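Local coordinates for CRISPR-associated endonuclease Cas9 (Campylobacter jejuni subsp. jejuni serotype O:2, PDB 5X2H), which uses a guide RNA to recognise complementary target DNA and cleaves its two strands with separate RuvC-like and HNH nuclease domains, at residues F757-A762 / Y814-L819; I788-K791 / E797-A800; G34-T39 / I462-K467. All blocks are in the same frame, centred on the assembly; numbering follows the deposited sequence.

Contact 3 comes first along the chain and joins the five-stranded RuvC sheet, through one of its outermost strands, 29-37, to helix 456-476. Contacts 1 and 2 lie far downstream in the C-terminal PI-CTD region, and both reach its six-stranded antiparallel sheet; the segments of contact 2 fall between those of contact 1. The centres of contacts 1 and 2 are about 16 Å apart, and Val758 of contact 1 packs on Phe790 and Leu789 of contact 2. Contact 1 also touches contact 3, with centres about 14 Å apart, where Ala818 meets Arg36 and Lys467. Contacts 2 and 3 stay about 12 Å apart at their nearest atoms. The series thus runs from the nuclease core to the C-terminal sheet, with nucleic acid beside every contact.

Contact 1. Residues F757-A762 / Y814-L819. With nucleotides of chain B.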
loop_
_atom_site.group_PDB
_atom_site.type_symbol
_atom_site.label_atom_id
_atom_site.label_comp_id
_atom_site.label_asym_id
_atom_site.label_seq_id
_atom_site.Cartn_x
_atom_site.Cartn_y
_atom_site.Cartn_z
ATOM N N PHE A 757 -28.853 2.915 23.291
ATOM C CA PHE A 757 -27.759 2.264 22.582
ATOM C C PHE A 757 -27.063 3.287 21.694
ATOM O O PHE A 757 -27.705 3.929 20.856
ATOM C CB PHE A 757 -28.274 1.099 21.740
ATOM C CG PHE A 757 -28.724 -0.085 22.545
ATOM C CD1 PHE A 757 -27.798 -0.981 23.056
ATOM C CD2 PHE A 757 -30.072 -0.311 22.781
ATOM C CE1 PHE A 757 -28.207 -2.080 23.792
ATOM C CE2 PHE A 757 -30.486 -1.406 23.518
ATOM C CZ PHE A 757 -29.552 -2.293 24.020
ATOM N N VAL A 758 -25.753 3.442 21.880
ATOM C CA VAL A 758 -24.947 4.346 21.070
ATOM C C VAL A 758 -23.641 3.648 20.724
ATOM O O VAL A 758 -23.229 2.687 21.379
ATOM C CB VAL A 758 -24.657 5.684 21.789
ATOM C CG1 VAL A 758 -25.957 6.431 22.094
ATOM C CG2 VAL A 758 -23.859 5.436 23.061
ATOM N N TYR A 759 -22.988 4.141 19.676
ATOM C CA TYR A 759 -21.655 3.678 19.315
ATOM C C TYR A 759 -20.619 4.562 19.998
ATOM O O TYR A 759 -20.669 5.791 19.879
ATOM C CB TYR A 759 -21.455 3.692 17.800
ATOM C CG TYR A 759 -22.009 2.480 17.088
ATOM C CD1 TYR A 759 -21.422 1.230 17.242
ATOM C CD2 TYR A 759 -23.109 2.586 16.250
ATOM C CE1 TYR A 759 -21.923 0.118 16.586
ATOM C CE2 TYR A 759 -23.615 1.483 15.590
ATOM C CZ TYR A 759 -23.019 0.253 15.762
ATOM O OH TYR A 759 -23.525 -0.846 15.107
ATOM N N TYR A 760 -19.695 3.938 20.722
ATOM C CA TYR A 760 -18.564 4.661 21.282
ATOM C C TYR A 760 -17.622 5.080 20.160
ATOM O O TYR A 760 -17.271 4.268 19.299
ATOM C CB TYR A 760 -17.839 3.783 22.306
ATOM C CG TYR A 760 -16.435 4.233 22.647
ATOM C CD1 TYR A 760 -16.202 5.136 23.675
ATOM C CD2 TYR A 760 -15.339 3.741 21.948
ATOM C CE1 TYR A 760 -14.919 5.545 23.991
ATOM C CE2 TYR A 760 -14.056 4.143 22.251
ATOM C CZ TYR A 760 -13.849 5.045 23.272
ATOM O OH TYR A 760 -12.567 5.443 23.571
ATOM N N ASN A 761 -17.222 6.351 20.159
ATOM C CA ASN A 761 -16.316 6.882 19.143
ATOM C C ASN A 761 -14.953 7.266 19.688
ATOM O O ASN A 761 -13.942 7.013 19.033
ATOM C CB ASN A 761 -16.934 8.106 18.457
ATOM C CG ASN A 761 -18.094 7.747 17.555
ATOM O OD1 ASN A 761 -18.234 6.603 17.125
ATOM N ND2 ASN A 761 -18.931 8.730 17.257
ATOM N N ALA A 762 -14.895 7.873 20.869
ATOM C CA ALA A 762 -13.623 8.316 21.416
ATOM C C ALA A 762 -13.779 8.583 22.903
ATOM O O ALA A 762 -14.877 8.850 23.400
ATOM C CB ALA A 762 -13.108 9.574 20.706
ATOM N N TYR A 814 -22.241 -3.834 24.853
ATOM C CA TYR A 814 -22.989 -4.772 24.029
ATOM C C TYR A 814 -22.159 -5.136 22.804
ATOM O O TYR A 814 -21.080 -4.584 22.569
ATOM C CB TYR A 814 -24.344 -4.191 23.607
ATOM C CG TYR A 814 -25.400 -4.256 24.686
ATOM C CD1 TYR A 814 -25.314 -3.461 25.822
ATOM C CD2 TYR A 814 -26.490 -5.106 24.563
ATOM C CE1 TYR A 814 -26.282 -3.520 26.810
ATOM C CE2 TYR A 814 -27.461 -5.172 25.543
ATOM C CZ TYR A 814 -27.352 -4.379 26.664
ATOM O OH TYR A 814 -28.321 -4.444 27.641
ATOM N N ILE A 815 -22.677 -6.077 22.018
ATOM C CA ILE A 815 -21.993 -6.594 20.838
ATOM C C ILE A 815 -22.979 -6.626 19.678
ATOM O O ILE A 815 -24.100 -7.128 19.826
ATOM C CB ILE A 815 -21.412 -7.999 21.091
ATOM C CG1 ILE A 815 -20.345 -7.951 22.187
ATOM C CG2 ILE A 815 -20.840 -8.584 19.809
ATOM C CD1 ILE A 815 -19.134 -7.132 21.818
ATOM N N VAL A 816 -22.566 -6.095 18.529
ATOM C CA VAL A 816 -23.369 -6.116 17.311
ATOM C C VAL A 816 -22.866 -7.235 16.411
ATOM O O VAL A 816 -21.655 -7.380 16.204
ATOM C CB VAL A 816 -23.306 -4.773 16.565
ATOM C CG1 VAL A 816 -24.584 -4.546 15.764
ATOM C CG2 VAL A 816 -23.051 -3.637 17.518
ATOM N N SER A 817 -23.792 -8.017 15.865
ATOM C CA SER A 817 -23.443 -8.964 14.821
ATOM C C SER A 817 -23.334 -8.223 13.489
ATOM O O SER A 817 -23.610 -7.025 13.390
ATOM C CB SER A 817 -24.472 -10.089 14.754
ATOM O OG SER A 817 -25.687 -9.635 14.187
ATOM N N ALA A 818 -22.916 -8.936 12.442
ATOM C CA ALA A 818 -22.792 -8.298 11.137
ATOM C C ALA A 818 -24.147 -7.962 10.527
ATOM O O ALA A 818 -24.209 -7.149 9.597
ATOM C CB ALA A 818 -21.996 -9.190 10.182
ATOM N N LEU A 819 -25.226 -8.560 11.030
ATOM C CA LEU A 819 -26.569 -8.333 10.517
ATOM C C LEU A 819 -27.360 -7.330 11.347
ATOM O O LEU A 819 -28.542 -7.109 11.065
ATOM C CB LEU A 819 -27.336 -9.659 10.446
ATOM C CG LEU A 819 -26.699 -10.792 9.636
ATOM C CD1 LEU A 819 -27.649 -11.977 9.538
ATOM C CD2 LEU A 819 -26.292 -10.312 8.253
ATOM P P C B 77 -21.755 -11.849 17.147
ATOM O OP1 C B 77 -23.031 -11.357 17.723
ATOM O OP2 C B 77 -21.703 -12.188 15.702
ATOM O "O5'" C B 77 -20.625 -10.761 17.403
ATOM C "C5'" C B 77 -19.497 -10.663 16.549
ATOM C "C4'" C B 77 -18.469 -9.745 17.148
ATOM O "O4'" C B 77 -18.081 -10.240 18.447
ATOM C "C3'" C B 77 -17.159 -9.597 16.391
ATOM O "O3'" C B 77 -17.272 -8.630 15.361
ATOM C "C2'" C B 77 -16.171 -9.187 17.483
ATOM O "O2'" C B 77 -16.202 -7.782 17.678
ATOM C "C1'" C B 77 -16.759 -9.856 18.731
ATOM N N1 C B 77 -16.004 -11.038 19.206
ATOM C C2 C B 77 -14.883 -10.820 20.009
ATOM O O2 C B 77 -14.543 -9.653 20.261
ATOM N N3 C B 77 -14.193 -11.882 20.479
ATOM C C4 C B 77 -14.599 -13.117 20.188
ATOM N N4 C B 77 -13.880 -14.132 20.674
ATOM C C5 C B 77 -15.745 -13.369 19.378
ATOM C C6 C B 77 -16.420 -12.308 18.920
ATOM P P A B 76 -17.782 -17.296 19.648
ATOM O OP1 A B 76 -17.009 -17.011 20.885
ATOM O OP2 A B 76 -18.097 -18.698 19.278
ATOM O "O5'" A B 76 -19.149 -16.487 19.739
ATOM C "C5'" A B 76 -19.184 -15.088 19.499
ATOM C "C4'" A B 76 -20.539 -14.511 19.818
ATOM O "O4'" A B 76 -20.703 -14.412 21.248
ATOM C "C3'" A B 76 -20.808 -13.107 19.297
ATOM O "O3'" A B 76 -21.241 -13.152 17.943
ATOM C "C2'" A B 76 -21.854 -12.557 20.276
ATOM O "O2'" A B 76 -23.172 -12.864 19.844
ATOM C "C1'" A B 76 -21.562 -13.342 21.563
ATOM N N9 A B 76 -20.959 -12.540 22.647
ATOM C C8 A B 76 -21.529 -12.307 23.876
ATOM N N7 A B 76 -20.793 -11.581 24.677
ATOM C C5 A B 76 -19.652 -11.324 23.929
ATOM C C6 A B 76 -18.484 -10.600 24.218
ATOM N N6 A B 76 -18.269 -9.982 25.381
ATOM N N1 A B 76 -17.535 -10.531 23.261
ATOM C C2 A B 76 -17.752 -11.151 22.095
ATOM N N3 A B 76 -18.808 -11.862 21.705
ATOM C C4 A B 76 -19.735 -11.913 22.677
#
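Phe757 and Tyr814 both carry CG anti to their own carbonyl carbon (chi1 -71° and -79°), and from these positions their side chains cross at about a right angle. The result is a T-shaped pair: the edge of Phe757 is directed at the face of Tyr814, the planes stand 88° apart and the centroids are separated by 4.8 Å. Phe757 CE1 does the touching, sitting over the centre of the Tyr814 ring, with Tyr814 CD2 3.6 Å away. Two residues further along each segment, Tyr759 and Val816 approach from opposite directions. The phenol end of Tyr759 meets the valine methyls, Tyr759 OH lying 3.7 Å from Val816 CG2, while the hydroxyl itself is engaged in hydrogen bonds with Val626 O and Lys628 N.

Ile815, between Tyr814 and Val816, reaches the guide RNA instead. Its CG1 lies 3.8 Å from C6 of A76 of chain B, and its CG2 is 3.3 Å from O5' of C77 of chain B; Ser817 CB approaches a phosphate oxygen of C77. Tyr814 and Val816 face protein partners and also pack on Leu744 of strand 744-748, which runs between strands 756-764 and 810-816. The contact thus joins side chains that meet across an intervening strand, on one side of the antiparallel PI-CTD sheet.

Contact 2. Residues I788-K791 / E797-A800. With nucleotides of chain C.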
loop_
_atom_site.group_PDB
_atom_site.type_symbol
_atom_site.label_atom_id
_atom_site.label_comp_id
_atom_site.label_asym_id
_atom_site.label_seq_id
_atom_site.Cartn_x
_atom_site.Cartn_y
_atom_site.Cartn_z
ATOM N N ILE A 788 -32.366 14.445 24.516
ATOM C CA ILE A 788 -31.645 14.797 25.736
ATOM C C ILE A 788 -30.165 14.481 25.580
ATOM O O ILE A 788 -29.295 15.296 25.911
ATOM C CB ILE A 788 -32.249 14.061 26.945
ATOM C CG1 ILE A 788 -33.664 14.570 27.224
ATOM C CG2 ILE A 788 -31.345 14.208 28.164
ATOM C CD1 ILE A 788 -34.349 13.850 28.355
ATOM N N LEU A 789 -29.860 13.288 25.070
ATOM C CA LEU A 789 -28.475 12.877 24.894
ATOM C C LEU A 789 -27.834 13.571 23.699
ATOM O O LEU A 789 -26.688 14.028 23.785
ATOM C CB LEU A 789 -28.400 11.358 24.729
ATOM C CG LEU A 789 -26.995 10.785 24.553
ATOM C CD1 LEU A 789 -26.157 11.098 25.781
ATOM C CD2 LEU A 789 -27.041 9.282 24.290
ATOM N N PHE A 790 -28.550 13.657 22.581
ATOM C CA PHE A 790 -28.027 14.279 21.365
ATOM C C PHE A 790 -28.590 15.691 21.202
ATOM O O PHE A 790 -29.247 16.024 20.215
ATOM C CB PHE A 790 -28.343 13.414 20.151
ATOM C CG PHE A 790 -27.702 12.059 20.189
ATOM C CD1 PHE A 790 -26.371 11.898 19.842
ATOM C CD2 PHE A 790 -28.434 10.943 20.561
ATOM C CE1 PHE A 790 -25.780 10.648 19.874
ATOM C CE2 PHE A 790 -27.850 9.692 20.591
ATOM C CZ PHE A 790 -26.519 9.545 20.247
ATOM N N LYS A 791 -28.303 16.528 22.203
ATOM C CA LYS A 791 -28.833 17.886 22.243
ATOM C C LYS A 791 -28.317 18.760 21.105
ATOM O O LYS A 791 -28.952 19.770 20.784
ATOM C CB LYS A 791 -28.491 18.527 23.587
ATOM C CG LYS A 791 -27.172 18.036 24.173
ATOM C CD LYS A 791 -26.525 19.072 25.078
ATOM C CE LYS A 791 -27.446 19.494 26.209
ATOM N NZ LYS A 791 -26.820 20.561 27.040
ATOM N N GLU A 797 -25.527 15.119 11.077
ATOM C CA GLU A 797 -24.833 14.193 11.963
ATOM C C GLU A 797 -25.522 14.164 13.319
ATOM O O GLU A 797 -25.984 15.198 13.812
ATOM C CB GLU A 797 -23.356 14.575 12.123
ATOM C CG GLU A 797 -23.126 15.997 12.603
ATOM C CD GLU A 797 -21.669 16.410 12.532
ATOM O OE1 GLU A 797 -20.876 15.692 11.886
ATOM O OE2 GLU A 797 -21.318 17.454 13.124
ATOM N N VAL A 798 -25.587 12.972 13.912
ATOM C CA VAL A 798 -26.155 12.797 15.243
ATOM C C VAL A 798 -25.052 12.284 16.158
ATOM O O VAL A 798 -24.896 11.072 16.350
ATOM C CB VAL A 798 -27.360 11.840 15.230
ATOM C CG1 VAL A 798 -28.051 11.844 16.589
ATOM C CG2 VAL A 798 -28.335 12.222 14.125
ATOM N N ILE A 799 -24.278 13.206 16.724
ATOM C CA ILE A 799 -23.120 12.875 17.542
ATOM C C ILE A 799 -23.193 13.681 18.829
ATOM O O ILE A 799 -23.492 14.880 18.804
ATOM C CB ILE A 799 -21.798 13.157 16.794
ATOM C CG1 ILE A 799 -21.726 12.347 15.495
ATOM C CG2 ILE A 799 -20.605 12.834 17.676
ATOM C CD1 ILE A 799 -20.510 12.682 14.629
ATOM N N ALA A 800 -22.928 13.023 19.952
ATOM C CA ALA A 800 -22.898 13.668 21.257
ATOM C C ALA A 800 -21.471 13.631 21.781
ATOM O O ALA A 800 -20.895 12.550 21.947
ATOM C CB ALA A 800 -23.857 12.982 22.230
ATOM P P DG C 3 -23.201 20.619 25.487
ATOM O OP1 DG C 3 -24.419 21.460 25.428
ATOM O OP2 DG C 3 -23.070 19.424 24.620
ATOM O "O5'" DG C 3 -21.919 21.531 25.209
ATOM C "C5'" DG C 3 -21.839 22.825 25.774
ATOM C "C4'" DG C 3 -20.858 23.684 25.002
ATOM O "O4'" DG C 3 -19.505 23.386 25.432
ATOM C "C3'" DG C 3 -20.876 23.484 23.485
ATOM O "O3'" DG C 3 -20.769 24.747 22.839
ATOM C "C2'" DG C 3 -19.646 22.610 23.234
ATOM C "C1'" DG C 3 -18.697 23.110 24.310
ATOM N N9 DG C 3 -17.686 22.136 24.710
ATOM C C8 DG C 3 -17.880 20.807 24.998
ATOM N N7 DG C 3 -16.788 20.188 25.349
ATOM C C5 DG C 3 -15.808 21.170 25.292
ATOM C C6 DG C 3 -14.423 21.093 25.569
ATOM O O6 DG C 3 -13.763 20.107 25.925
ATOM N N1 DG C 3 -13.794 22.325 25.390
ATOM C C2 DG C 3 -14.427 23.482 24.997
ATOM N N2 DG C 3 -13.658 24.575 24.880
ATOM N N3 DG C 3 -15.721 23.563 24.736
ATOM C C4 DG C 3 -16.346 22.374 24.904
#
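Phe790 packs against Val798 and Ala800 in a helix-to-strand connection of the PI-CTD domain: helix 784-789 ends just before the phenylalanine, and the chain then loops round to enter strand 799-804, an outermost strand of the antiparallel sheet.

Apolar packing centres on the Phe790 ring. Phe790 points its CB toward 797-800, and chi1 of -63° (CG anti to the carbonyl carbon) turns the ring between Val798 and Leu789; the side chains of Phe790 and Val798 cross at about a right angle. Val798 CG1 forms a CH-pi contact over one face, 3.9 Å from the ring centroid and 24° off the normal, displaced toward the rim; its nearest ring atom is Phe790 CG at 3.6 Å. Leu789 CG lies over the opposite face, also toward the rim, so the ring is sandwiched between an aliphatic group of its own segment and one from across the contact. Val758 of strand 756-764 packs on both Leu789 and Phe790, extending this buried cluster into the sheet.

Contacts with backbone add to the side-chain packing. The ring edge meets the chain between Ile799 and Ala800, with Phe790 CD1 3.6 Å from Ala800 N. Ala800 CB points toward the helix end and approaches Leu789 O at 3.4 Å, a van der Waals contact between methyl and carbonyl. The strand is tied to the sheet by backbone hydrogen bonds between Ala800 and Val772 and between Val798 and Lys774.

A polar contact to DNA comes from Lys791, which follows Phe790. Lys791 directs its CB away from the second segment, and its chain bends at chi3 (57°) to reach the DNA backbone, where Lys791 NZ donates a hydrogen bond to OP1 of DG3 of chain C at 3.0 Å.

Contact 3. Residues G34-T39 / I462-K467; sequences GVRIFT and IKEYRK. With nucleotides of chain B.
One of the outermost strands of the RuvC sheet, 29-37, and the residues just after it meet helix 456-476 here, whose Lys463, Arg466 and Lys467 face RNA phosphates. Arg36 and Glu464 form a buried salt bridge across the contact. Arg36 NE donates to Glu464 OE2 at 2.8 Å, almost straight at 177°; the acceptor lies in the guanidinium plane, and the donor reaches the syn side of the carboxylate while standing 28° out of its plane. The other two guanidinium nitrogens have partners of their own: NH1 bonds to Ser627 OG and NH2 pairs with an RNA phosphate, an arrangement that would hold the group against rotation.

Glu464 also lies over one face of the Phe38 ring. Its chi1 of -70°, with CG anti to the carbonyl carbon, lays CG over the ring, 3.5 Å from Phe38 CG, and the bend at chi2 carries the carboxylate back toward Arg36, nearly parallel to the ring. Lys467 runs beside Arg36, its CD 3.8 Å from Arg36 NH2; both cations serve RNA phosphates.

On the helix side turned to the guide RNA, Arg466 grips U74 of chain B with two bonds, NH1 to OP2 at 3.0 Å and NH2 to OP1 at 2.8 Å. Lys463 NZ adds weak bonds to the phosphate of G72 of chain B.

Ile20 of strand 19-26 touches Arg36, Phe38 and Glu464, while Ile462, Tyr465 and Arg466 pack on helix 493-505, so helix 456-476 lies between the RuvC sheet, that helix and the guide RNA.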
loop_
_atom_site.group_PDB
_atom_site.type_symbol
_atom_site.label_atom_id
_atom_site.label_comp_id
_atom_site.label_asym_id
_atom_site.label_seq_id
_atom_site.Cartn_x
_atom_site.Cartn_y
_atom_site.Cartn_z
ATOM N N GLY A 34 -30.921 -4.590 6.487
ATOM C CA GLY A 34 -29.788 -4.192 7.302
ATOM C C GLY A 34 -28.761 -3.427 6.496
ATOM O O GLY A 34 -28.755 -3.453 5.260
ATOM N N VAL A 35 -27.889 -2.734 7.228
ATOM C CA VAL A 35 -26.764 -2.001 6.657
ATOM C C VAL A 35 -25.532 -2.296 7.500
ATOM O O VAL A 35 -25.581 -2.212 8.732
ATOM C CB VAL A 35 -27.015 -0.480 6.604
ATOM C CG1 VAL A 35 -25.894 0.208 5.838
ATOM C CG2 VAL A 35 -28.360 -0.166 5.978
ATOM N N ARG A 36 -24.430 -2.638 6.841
ATOM C CA ARG A 36 -23.160 -2.916 7.502
ATOM C C ARG A 36 -22.169 -1.825 7.110
ATOM O O ARG A 36 -21.674 -1.806 5.979
ATOM C CB ARG A 36 -22.642 -4.300 7.120
ATOM C CG ARG A 36 -21.235 -4.611 7.607
ATOM C CD ARG A 36 -21.194 -4.920 9.096
ATOM N NE ARG A 36 -19.958 -5.612 9.456
ATOM C CZ ARG A 36 -19.613 -5.946 10.696
ATOM N NH1 ARG A 36 -20.409 -5.648 11.715
ATOM N NH2 ARG A 36 -18.468 -6.577 10.917
ATOM N N ILE A 37 -21.890 -0.916 8.040
ATOM C CA ILE A 37 -20.935 0.165 7.820
ATOM C C ILE A 37 -19.583 -0.297 8.351
ATOM O O ILE A 37 -19.396 -0.426 9.562
ATOM C CB ILE A 37 -21.378 1.462 8.508
ATOM C CG1 ILE A 37 -22.752 1.912 8.003
ATOM C CG2 ILE A 37 -20.341 2.551 8.293
ATOM C CD1 ILE A 37 -22.743 2.438 6.590
ATOM N N PHE A 38 -18.634 -0.540 7.448
ATOM C CA PHE A 38 -17.309 -0.989 7.849
ATOM C C PHE A 38 -16.229 0.074 7.705
ATOM O O PHE A 38 -15.105 -0.162 8.160
ATOM C CB PHE A 38 -16.898 -2.240 7.055
ATOM C CG PHE A 38 -16.950 -2.070 5.562
ATOM C CD1 PHE A 38 -18.107 -2.363 4.861
ATOM C CD2 PHE A 38 -15.834 -1.643 4.858
ATOM C CE1 PHE A 38 -18.160 -2.219 3.487
ATOM C CE2 PHE A 38 -15.880 -1.495 3.480
ATOM C CZ PHE A 38 -17.044 -1.786 2.796
ATOM N N THR A 39 -16.544 1.218 7.092
ATOM C CA THR A 39 -15.658 2.386 6.918
ATOM C C THR A 39 -14.222 2.258 7.428
ATOM O O THR A 39 -13.270 2.451 6.675
ATOM C CB THR A 39 -16.275 3.630 7.596
ATOM O OG1 THR A 39 -17.475 4.005 6.909
ATOM C CG2 THR A 39 -15.299 4.798 7.574
ATOM N N ILE A 462 -14.840 -6.942 -0.280
ATOM C CA ILE A 462 -15.193 -8.332 -0.543
ATOM C C ILE A 462 -15.292 -9.111 0.762
ATOM O O ILE A 462 -16.167 -9.970 0.925
ATOM C CB ILE A 462 -14.175 -8.961 -1.508
ATOM C CG1 ILE A 462 -14.162 -8.192 -2.829
ATOM C CG2 ILE A 462 -14.489 -10.432 -1.743
ATOM C CD1 ILE A 462 -13.166 -8.724 -3.834
ATOM N N LYS A 463 -14.405 -8.816 1.713
ATOM C CA LYS A 463 -14.443 -9.493 3.004
ATOM C C LYS A 463 -15.766 -9.236 3.717
ATOM O O LYS A 463 -16.423 -10.172 4.188
ATOM C CB LYS A 463 -13.261 -9.035 3.859
ATOM C CG LYS A 463 -13.386 -9.338 5.339
ATOM C CD LYS A 463 -13.570 -8.058 6.136
ATOM C CE LYS A 463 -13.150 -8.238 7.584
ATOM N NZ LYS A 463 -12.111 -7.242 7.957
ATOM N N GLU A 464 -16.180 -7.969 3.789
ATOM C CA GLU A 464 -17.440 -7.640 4.446
ATOM C C GLU A 464 -18.635 -8.188 3.680
ATOM O O GLU A 464 -19.663 -8.506 4.288
ATOM C CB GLU A 464 -17.564 -6.125 4.617
ATOM C CG GLU A 464 -16.605 -5.536 5.640
ATOM C CD GLU A 464 -16.908 -5.988 7.060
ATOM O OE1 GLU A 464 -15.955 -6.132 7.856
ATOM O OE2 GLU A 464 -18.097 -6.203 7.382
ATOM N N TYR A 465 -18.527 -8.304 2.354
ATOM C CA TYR A 465 -19.586 -8.962 1.598
ATOM C C TYR A 465 -19.706 -10.427 1.991
ATOM O O TYR A 465 -20.815 -10.932 2.195
ATOM C CB TYR A 465 -19.330 -8.827 0.097
ATOM C CG TYR A 465 -20.107 -9.816 -0.745
ATOM C CD1 TYR A 465 -21.472 -9.660 -0.959
ATOM C CD2 TYR A 465 -19.473 -10.906 -1.331
ATOM C CE1 TYR A 465 -22.186 -10.565 -1.728
ATOM C CE2 TYR A 465 -20.177 -11.816 -2.102
ATOM C CZ TYR A 465 -21.532 -11.641 -2.300
ATOM O OH TYR A 465 -22.233 -12.545 -3.068
ATOM N N ARG A 466 -18.572 -11.121 2.116
ATOM C CA ARG A 466 -18.603 -12.529 2.493
ATOM C C ARG A 466 -19.159 -12.714 3.899
ATOM O O ARG A 466 -19.974 -13.612 4.138
ATOM C CB ARG A 466 -17.203 -13.135 2.388
ATOM C CG ARG A 466 -17.072 -14.478 3.082
ATOM C CD ARG A 466 -15.703 -15.096 2.873
ATOM N NE ARG A 466 -15.601 -16.393 3.536
ATOM C CZ ARG A 466 -15.138 -16.565 4.769
ATOM N NH1 ARG A 466 -14.725 -15.520 5.474
ATOM N NH2 ARG A 466 -15.083 -17.780 5.297
ATOM N N LYS A 467 -18.731 -11.869 4.840
ATOM C CA LYS A 467 -19.187 -12.002 6.220
ATOM C C LYS A 467 -20.694 -11.814 6.323
ATOM O O LYS A 467 -21.378 -12.590 7.002
ATOM C CB LYS A 467 -18.454 -10.999 7.110
ATOM C CG LYS A 467 -18.935 -10.984 8.553
ATOM C CD LYS A 467 -18.145 -9.991 9.396
ATOM C CE LYS A 467 -16.673 -10.362 9.451
ATOM N NZ LYS A 467 -15.934 -9.536 10.439
ATOM P P U B 74 -13.396 -17.452 8.393
ATOM O OP1 U B 74 -14.256 -18.545 7.872
ATOM O OP2 U B 74 -13.855 -16.047 8.261
ATOM O "O5'" U B 74 -13.099 -17.729 9.935
ATOM C "C5'" U B 74 -12.589 -18.980 10.372
ATOM C "C4'" U B 74 -12.050 -18.901 11.780
ATOM O "O4'" U B 74 -11.009 -17.896 11.854
ATOM C "C3'" U B 74 -13.044 -18.490 12.856
ATOM O "O3'" U B 74 -13.833 -19.579 13.306
ATOM C "C2'" U B 74 -12.147 -17.911 13.947
ATOM O "O2'" U B 74 -11.613 -18.944 14.762
ATOM C "C1'" U B 74 -11.005 -17.296 13.132
ATOM N N1 U B 74 -11.129 -15.827 12.983
ATOM C C2 U B 74 -10.659 -15.044 14.020
ATOM O O2 U B 74 -10.165 -15.514 15.030
ATOM N N3 U B 74 -10.787 -13.689 13.836
ATOM C C4 U B 74 -11.326 -13.051 12.739
ATOM O O4 U B 74 -11.376 -11.819 12.716
ATOM C C5 U B 74 -11.788 -13.931 11.706
ATOM C C6 U B 74 -11.676 -15.253 11.860
ATOM P P G B 72 -9.236 -7.219 5.461
ATOM O OP1 G B 72 -10.590 -6.899 4.947
ATOM O OP2 G B 72 -8.878 -6.875 6.857
ATOM O "O5'" G B 72 -8.974 -8.785 5.293
ATOM C "C5'" G B 72 -9.082 -9.419 4.028
ATOM C "C4'" G B 72 -8.523 -10.822 4.055
ATOM O "O4'" G B 72 -7.128 -10.796 4.462
ATOM C "C3'" G B 72 -9.165 -11.785 5.042
ATOM O "O3'" G B 72 -10.395 -12.317 4.591
ATOM C "C2'" G B 72 -8.077 -12.831 5.226
ATOM O "O2'" G B 72 -8.022 -13.698 4.102
ATOM C "C1'" G B 72 -6.825 -11.954 5.216
ATOM N N9 G B 72 -6.456 -11.544 6.584
ATOM C C8 G B 72 -6.492 -10.277 7.118
ATOM N N7 G B 72 -6.116 -10.242 8.367
ATOM C C5 G B 72 -5.822 -11.561 8.682
ATOM C C6 G B 72 -5.366 -12.145 9.894
ATOM O O6 G B 72 -5.118 -11.595 10.973
ATOM N N1 G B 72 -5.197 -13.522 9.769
ATOM C C2 G B 72 -5.432 -14.248 8.628
ATOM N N2 G B 72 -5.211 -15.569 8.710
ATOM N N3 G B 72 -5.858 -13.717 7.493
ATOM C C4 G B 72 -6.028 -12.380 7.590
ATOM P P G B 73 -11.543 -12.692 5.651
ATOM O OP1 G B 73 -12.744 -13.107 4.886
ATOM O OP2 G B 73 -11.635 -11.592 6.645
ATOM O "O5'" G B 73 -10.967 -13.959 6.424
ATOM C "C5'" G B 73 -10.823 -15.212 5.775
ATOM C "C4'" G B 73 -10.172 -16.227 6.681
ATOM O "O4'" G B 73 -8.925 -15.692 7.193
ATOM C "C3'" G B 73 -10.949 -16.611 7.932
ATOM O "O3'" G B 73 -11.957 -17.577 7.684
ATOM C "C2'" G B 73 -9.851 -17.108 8.864
ATOM O "O2'" G B 73 -9.473 -18.433 8.531
ATOM C "C1'" G B 73 -8.696 -16.173 8.500
ATOM N N9 G B 73 -8.603 -15.022 9.420
ATOM C C8 G B 73 -8.962 -13.722 9.167
ATOM N N7 G B 73 -8.758 -12.934 10.186
ATOM C C5 G B 73 -8.237 -13.763 11.170
ATOM C C6 G B 73 -7.822 -13.477 12.498
ATOM O O6 G B 73 -7.835 -12.391 13.088
ATOM N N1 G B 73 -7.353 -14.613 13.150
ATOM C C2 G B 73 -7.291 -15.869 12.596
ATOM N N2 G B 73 -6.809 -16.846 13.378
ATOM N N3 G B 73 -7.676 -16.147 11.363
ATOM C C4 G B 73 -8.134 -15.056 10.711
#